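Local coordinates for protein lipopolysaccharide core heptose(I) kinase RfaP (Pseudomonas aeruginosa, PDB 6DFL) that phosphorylates the first heptose of the lipopolysaccharide inner core using ATP, and also acts as a protein-tyrosine kinase that autophosphorylates, at residues R76-A81 / I112-L117; Q80-L85 / M93-Y98. One frame throughout, in Å; residues are numbered along the deposited sequence.

Contact 1 of 2, residues R76-A81 / I112-L117; sequences RQEWQA and IVTEEL
Glu78, in the first turn of helix 76-87, reaches across the side chains of Ile112 and Thr114. With CG anti to the backbone N (chi1 -159°) and the chain extended beyond it, the carboxylate is carried out over the strand. There OE1 lies 3.7 Å from CG2 of Ile112, and OE2 lies 3.5 Å from CG2 of Thr114, whose side chain meets the glutamate at about a right angle. These are van der Waals contacts with methyl groups. The polar partner of the carboxylate is Lys51 of strand 48-53, whose NZ forms a salt bridge with OE2 and a hydrogen bond with Thr114 OG1. Trp79, the next residue, adds backbone and CB rather than ring face: its CA is 3.8 Å from Ile112 CD1, and its CB is 4.0 Å from the same methyl, which sits at the ring edge near the ring plane. Ile112 CD1 thus fits between the roots of two consecutive helical side chains. The segment axes approach to 9.4 Å at 44°. A buried Lys-Glu pair joining a sheet strand to a helix is characteristic of the protein kinase N-lobe, and its presence here is consistent with helix 76-87 being the counterpart of helix C.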
# COMPACT_ATOMS: atom_id res chain seq x y z
N ARG A 76 -18.11 -9.83 -10.64
CA ARG A 76 -17.15 -10.93 -10.70
C ARG A 76 -15.75 -10.45 -10.35
O ARG A 76 -15.03 -11.14 -9.62
CB ARG A 76 -17.19 -11.56 -12.08
CG ARG A 76 -16.27 -12.71 -12.29
CD ARG A 76 -16.37 -13.16 -13.73
NE ARG A 76 -17.70 -13.67 -14.04
CZ ARG A 76 -18.05 -14.15 -15.23
NH1 ARG A 76 -17.16 -14.18 -16.20
NH2 ARG A 76 -19.29 -14.60 -15.43
N GLN A 77 -15.36 -9.27 -10.85
CA GLN A 77 -14.01 -8.77 -10.62
C GLN A 77 -13.69 -8.71 -9.13
O GLN A 77 -12.71 -9.31 -8.67
CB GLN A 77 -13.84 -7.40 -11.25
CG GLN A 77 -13.44 -7.43 -12.69
CD GLN A 77 -14.59 -7.84 -13.58
OE1 GLN A 77 -15.75 -7.46 -13.36
NE2 GLN A 77 -14.27 -8.61 -14.61
N GLU A 78 -14.50 -7.97 -8.37
CA GLU A 78 -14.33 -7.92 -6.93
C GLU A 78 -14.33 -9.31 -6.31
O GLU A 78 -13.51 -9.61 -5.43
CB GLU A 78 -15.44 -7.06 -6.33
CG GLU A 78 -15.15 -6.52 -4.95
CD GLU A 78 -16.24 -5.57 -4.47
OE1 GLU A 78 -17.10 -5.19 -5.30
OE2 GLU A 78 -16.24 -5.21 -3.27
N TRP A 79 -15.25 -10.18 -6.74
CA TRP A 79 -15.42 -11.45 -6.03
C TRP A 79 -14.20 -12.34 -6.15
O TRP A 79 -13.80 -12.98 -5.18
CB TRP A 79 -16.65 -12.19 -6.55
CG TRP A 79 -16.70 -13.65 -6.17
CD1 TRP A 79 -16.36 -14.71 -6.95
CD2 TRP A 79 -17.12 -14.21 -4.90
NE1 TRP A 79 -16.55 -15.90 -6.25
CE2 TRP A 79 -17.03 -15.61 -5.00
CE3 TRP A 79 -17.58 -13.65 -3.70
CZ2 TRP A 79 -17.36 -16.46 -3.95
CZ3 TRP A 79 -17.91 -14.50 -2.65
CH2 TRP A 79 -17.79 -15.90 -2.79
N GLN A 80 -13.58 -12.38 -7.34
CA GLN A 80 -12.42 -13.24 -7.56
C GLN A 80 -11.17 -12.62 -6.94
O GLN A 80 -10.28 -13.35 -6.48
CB GLN A 80 -12.23 -13.49 -9.06
CG GLN A 80 -13.14 -14.55 -9.66
CD GLN A 80 -13.06 -14.59 -11.18
OE1 GLN A 80 -12.28 -13.84 -11.79
NE2 GLN A 80 -13.88 -15.44 -11.80
N ALA A 81 -11.06 -11.29 -6.92
CA ALA A 81 -9.95 -10.67 -6.21
C ALA A 81 -10.04 -10.97 -4.73
O ALA A 81 -9.06 -11.39 -4.10
CB ALA A 81 -9.92 -9.16 -6.44
N ILE A 112 -22.81 -8.27 -5.33
CA ILE A 112 -21.90 -8.75 -4.30
C ILE A 112 -22.07 -7.87 -3.08
O ILE A 112 -22.07 -6.64 -3.18
CB ILE A 112 -20.43 -8.78 -4.79
CG1 ILE A 112 -19.49 -9.25 -3.70
CG2 ILE A 112 -19.99 -7.42 -5.32
CD1 ILE A 112 -18.05 -9.34 -4.18
N VAL A 113 -22.17 -8.51 -1.92
CA VAL A 113 -22.29 -7.83 -0.64
C VAL A 113 -21.05 -8.14 0.20
O VAL A 113 -20.79 -9.31 0.50
CB VAL A 113 -23.56 -8.27 0.10
CG1 VAL A 113 -23.68 -7.51 1.39
CG2 VAL A 113 -24.76 -8.09 -0.79
N THR A 114 -20.33 -7.09 0.62
CA THR A 114 -19.15 -7.19 1.46
C THR A 114 -19.44 -6.63 2.85
O THR A 114 -20.15 -5.63 2.98
CB THR A 114 -17.96 -6.42 0.86
OG1 THR A 114 -18.28 -5.01 0.78
CG2 THR A 114 -17.62 -6.94 -0.53
N GLU A 115 -18.86 -7.25 3.86
CA GLU A 115 -18.92 -6.73 5.22
C GLU A 115 -18.22 -5.38 5.31
O GLU A 115 -17.26 -5.09 4.59
CB GLU A 115 -18.27 -7.68 6.21
CG GLU A 115 -19.09 -8.92 6.53
CD GLU A 115 -18.34 -9.88 7.46
OE1 GLU A 115 -17.11 -9.69 7.68
OE2 GLU A 115 -18.97 -10.82 7.98
N GLU A 116 -18.71 -4.54 6.23
CA GLU A 116 -18.04 -3.29 6.52
C GLU A 116 -16.82 -3.55 7.39
O GLU A 116 -16.83 -4.41 8.28
CB GLU A 116 -18.98 -2.32 7.22
CG GLU A 116 -18.40 -0.92 7.32
CD GLU A 116 -19.38 0.08 7.94
OE1 GLU A 116 -20.00 -0.27 8.96
OE2 GLU A 116 -19.51 1.20 7.39
N LEU A 117 -15.76 -2.80 7.14
CA LEU A 117 -14.57 -2.82 7.96
C LEU A 117 -14.57 -1.57 8.82
O LEU A 117 -14.51 -0.45 8.29
CB LEU A 117 -13.32 -2.89 7.09
CG LEU A 117 -13.28 -4.15 6.25
CD1 LEU A 117 -12.51 -3.87 4.98
CD2 LEU A 117 -12.67 -5.30 7.04

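Contact 2 of 2, residues Q80-L85 / M93-Y98; sequences QAIRRL and MTAVAY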
# COMPACT_ATOMS: atom_id res chain seq x y z
N GLN A 80 -13.58 -12.38 -7.34
CA GLN A 80 -12.42 -13.24 -7.56
C GLN A 80 -11.17 -12.62 -6.94
O GLN A 80 -10.28 -13.35 -6.48
CB GLN A 80 -12.23 -13.49 -9.06
CG GLN A 80 -13.14 -14.55 -9.66
CD GLN A 80 -13.06 -14.59 -11.18
OE1 GLN A 80 -12.28 -13.84 -11.79
NE2 GLN A 80 -13.88 -15.44 -11.80
N ALA A 81 -11.06 -11.29 -6.92
CA ALA A 81 -9.95 -10.67 -6.21
C ALA A 81 -10.04 -10.97 -4.73
O ALA A 81 -9.06 -11.39 -4.10
CB ALA A 81 -9.92 -9.16 -6.44
N ILE A 82 -11.22 -10.75 -4.14
CA ILE A 82 -11.40 -11.04 -2.72
C ILE A 82 -11.08 -12.49 -2.44
O ILE A 82 -10.43 -12.81 -1.43
CB ILE A 82 -12.83 -10.68 -2.29
CG1 ILE A 82 -13.03 -9.17 -2.36
CG2 ILE A 82 -13.12 -11.26 -0.91
CD1 ILE A 82 -14.38 -8.77 -1.86
N ARG A 83 -11.49 -13.39 -3.32
CA ARG A 83 -11.26 -14.80 -3.05
C ARG A 83 -9.78 -15.15 -3.17
O ARG A 83 -9.24 -15.89 -2.35
CB ARG A 83 -12.12 -15.65 -3.97
CG ARG A 83 -13.60 -15.58 -3.60
CD ARG A 83 -14.08 -16.83 -2.88
NE ARG A 83 -14.51 -17.81 -3.87
CZ ARG A 83 -15.18 -18.93 -3.60
NH1 ARG A 83 -15.50 -19.22 -2.34
NH2 ARG A 83 -15.53 -19.75 -4.58
N ARG A 84 -9.09 -14.60 -4.19
CA ARG A 84 -7.66 -14.87 -4.30
C ARG A 84 -6.90 -14.24 -3.15
O ARG A 84 -5.99 -14.87 -2.60
CB ARG A 84 -7.10 -14.37 -5.63
CG ARG A 84 -5.58 -14.56 -5.75
CD ARG A 84 -5.17 -16.00 -6.25
NE ARG A 84 -5.38 -16.10 -7.71
CZ ARG A 84 -6.34 -16.85 -8.25
NH1 ARG A 84 -7.10 -17.59 -7.45
NH2 ARG A 84 -6.53 -16.88 -9.58
N LEU A 85 -7.25 -13.02 -2.74
CA LEU A 85 -6.51 -12.38 -1.66
C LEU A 85 -6.66 -13.14 -0.35
O LEU A 85 -5.74 -13.14 0.47
CB LEU A 85 -6.96 -10.94 -1.48
CG LEU A 85 -6.46 -9.98 -2.54
CD1 LEU A 85 -6.69 -8.56 -2.09
CD2 LEU A 85 -5.00 -10.24 -2.85
N MSE A 93 -11.65 -7.18 2.33
CA MSE A 93 -13.05 -7.31 2.66
C MSE A 93 -13.43 -8.76 2.73
O MSE A 93 -12.77 -9.61 2.14
CB MSE A 93 -13.94 -6.60 1.63
CG MSE A 93 -13.83 -5.10 1.62
SE MSE A 93 -13.99 -4.49 -0.21
CE MSE A 93 -15.40 -3.10 0.06
N THR A 94 -14.50 -9.05 3.45
CA THR A 94 -15.08 -10.38 3.45
C THR A 94 -16.40 -10.29 2.69
O THR A 94 -17.15 -9.33 2.88
CB THR A 94 -15.28 -10.88 4.88
OG1 THR A 94 -14.00 -11.02 5.50
CG2 THR A 94 -16.01 -12.21 4.90
N ALA A 95 -16.64 -11.25 1.81
CA ALA A 95 -17.80 -11.25 0.93
C ALA A 95 -18.82 -12.25 1.47
O ALA A 95 -18.53 -13.44 1.56
CB ALA A 95 -17.40 -11.62 -0.49
N VAL A 96 -20.00 -11.76 1.81
CA VAL A 96 -21.04 -12.62 2.37
C VAL A 96 -22.11 -13.00 1.35
O VAL A 96 -22.92 -13.90 1.63
CB VAL A 96 -21.71 -11.97 3.60
CG1 VAL A 96 -20.75 -11.96 4.77
CG2 VAL A 96 -22.18 -10.54 3.26
N ALA A 97 -22.13 -12.38 0.17
CA ALA A 97 -23.10 -12.76 -0.84
C ALA A 97 -22.61 -12.31 -2.21
O ALA A 97 -22.04 -11.22 -2.34
CB ALA A 97 -24.48 -12.14 -0.53
N TYR A 98 -22.87 -13.14 -3.21
CA TYR A 98 -22.39 -12.92 -4.57
C TYR A 98 -23.33 -13.63 -5.51
O TYR A 98 -23.84 -14.71 -5.18
CB TYR A 98 -20.95 -13.42 -4.73
CG TYR A 98 -20.50 -13.61 -6.17
CD1 TYR A 98 -20.25 -12.52 -6.97
CD2 TYR A 98 -20.33 -14.87 -6.71
CE1 TYR A 98 -19.84 -12.66 -8.26
CE2 TYR A 98 -19.91 -15.03 -8.03
CZ TYR A 98 -19.67 -13.90 -8.79
OH TYR A 98 -19.25 -14.03 -10.09
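Ile82 meets Met93 and Ala95 through two different branches of its side chain, and this one residue supplies the helix side of the close packing. Its CG2, which chi1 of -67° sets anti to the backbone N, lies 3.5 Å from the carbonyl O of Met93 and 4.3 Å from CB of Ala95. The other branch ends in CD1, 4.1 Å from CB of Met93, a selenomethionine here. The main-chain oxygen touched by CG2 is not left to a methyl alone, since it also accepts a hydrogen bond from His86 NE2, one turn farther along the same helix. Beyond CB the selenomethionine chain bends at chi2 and chi3, and its end leads away from Ile82, so the close contact uses the base of that side chain; elsewhere it touches Glu78, Thr114 and Leu117. The other flank is much looser. The nearest side-chain approach of Gln80 is NE2 to Tyr98 OH, 5.8 Å, and that of the solvent-exposed Arg83 is CG to Ala95 CB, 6.3 Å. Ile82 follows Glu78 by one helical turn, and its pairing with Met93 just before the strand is consistent with the upper part of the regulatory spine of eukaryotic protein kinases. Strand 95-101 carries a classic beta bulge, with Val96 and Ala97 both facing Val113, and runs antiparallel between strands 2-5 and 109-115. Helix 76-87 packs against it through Ile82 and Trp79, while Ala81 touches Leu189, Ala192 and Thr194.

Overall arrangement
Contacts 1 and 2 lie side by side, their centres about 4 Å apart, and both start from helix 76-87, sharing Gln80 and Ala81. Along the chain the helix comes first, followed by strand 95-101 of contact 2 and then strand 109-115 of contact 1. These strands are antiparallel neighbours in the five-stranded sheet, bridged by a probable hydrogen bond from Val113 N to Ala97 O (2.8 Å). The first helical turn reaches strand 109-115 through Glu78 and Trp79, which also stacks on Tyr98 of contact 2; the next reaches Ala95 and Met93 through Ile82. The helix thus packs on the N-lobe sheet. The Glu78 side chain lies about 10 Å from that of Asp163, the probable active-site residue.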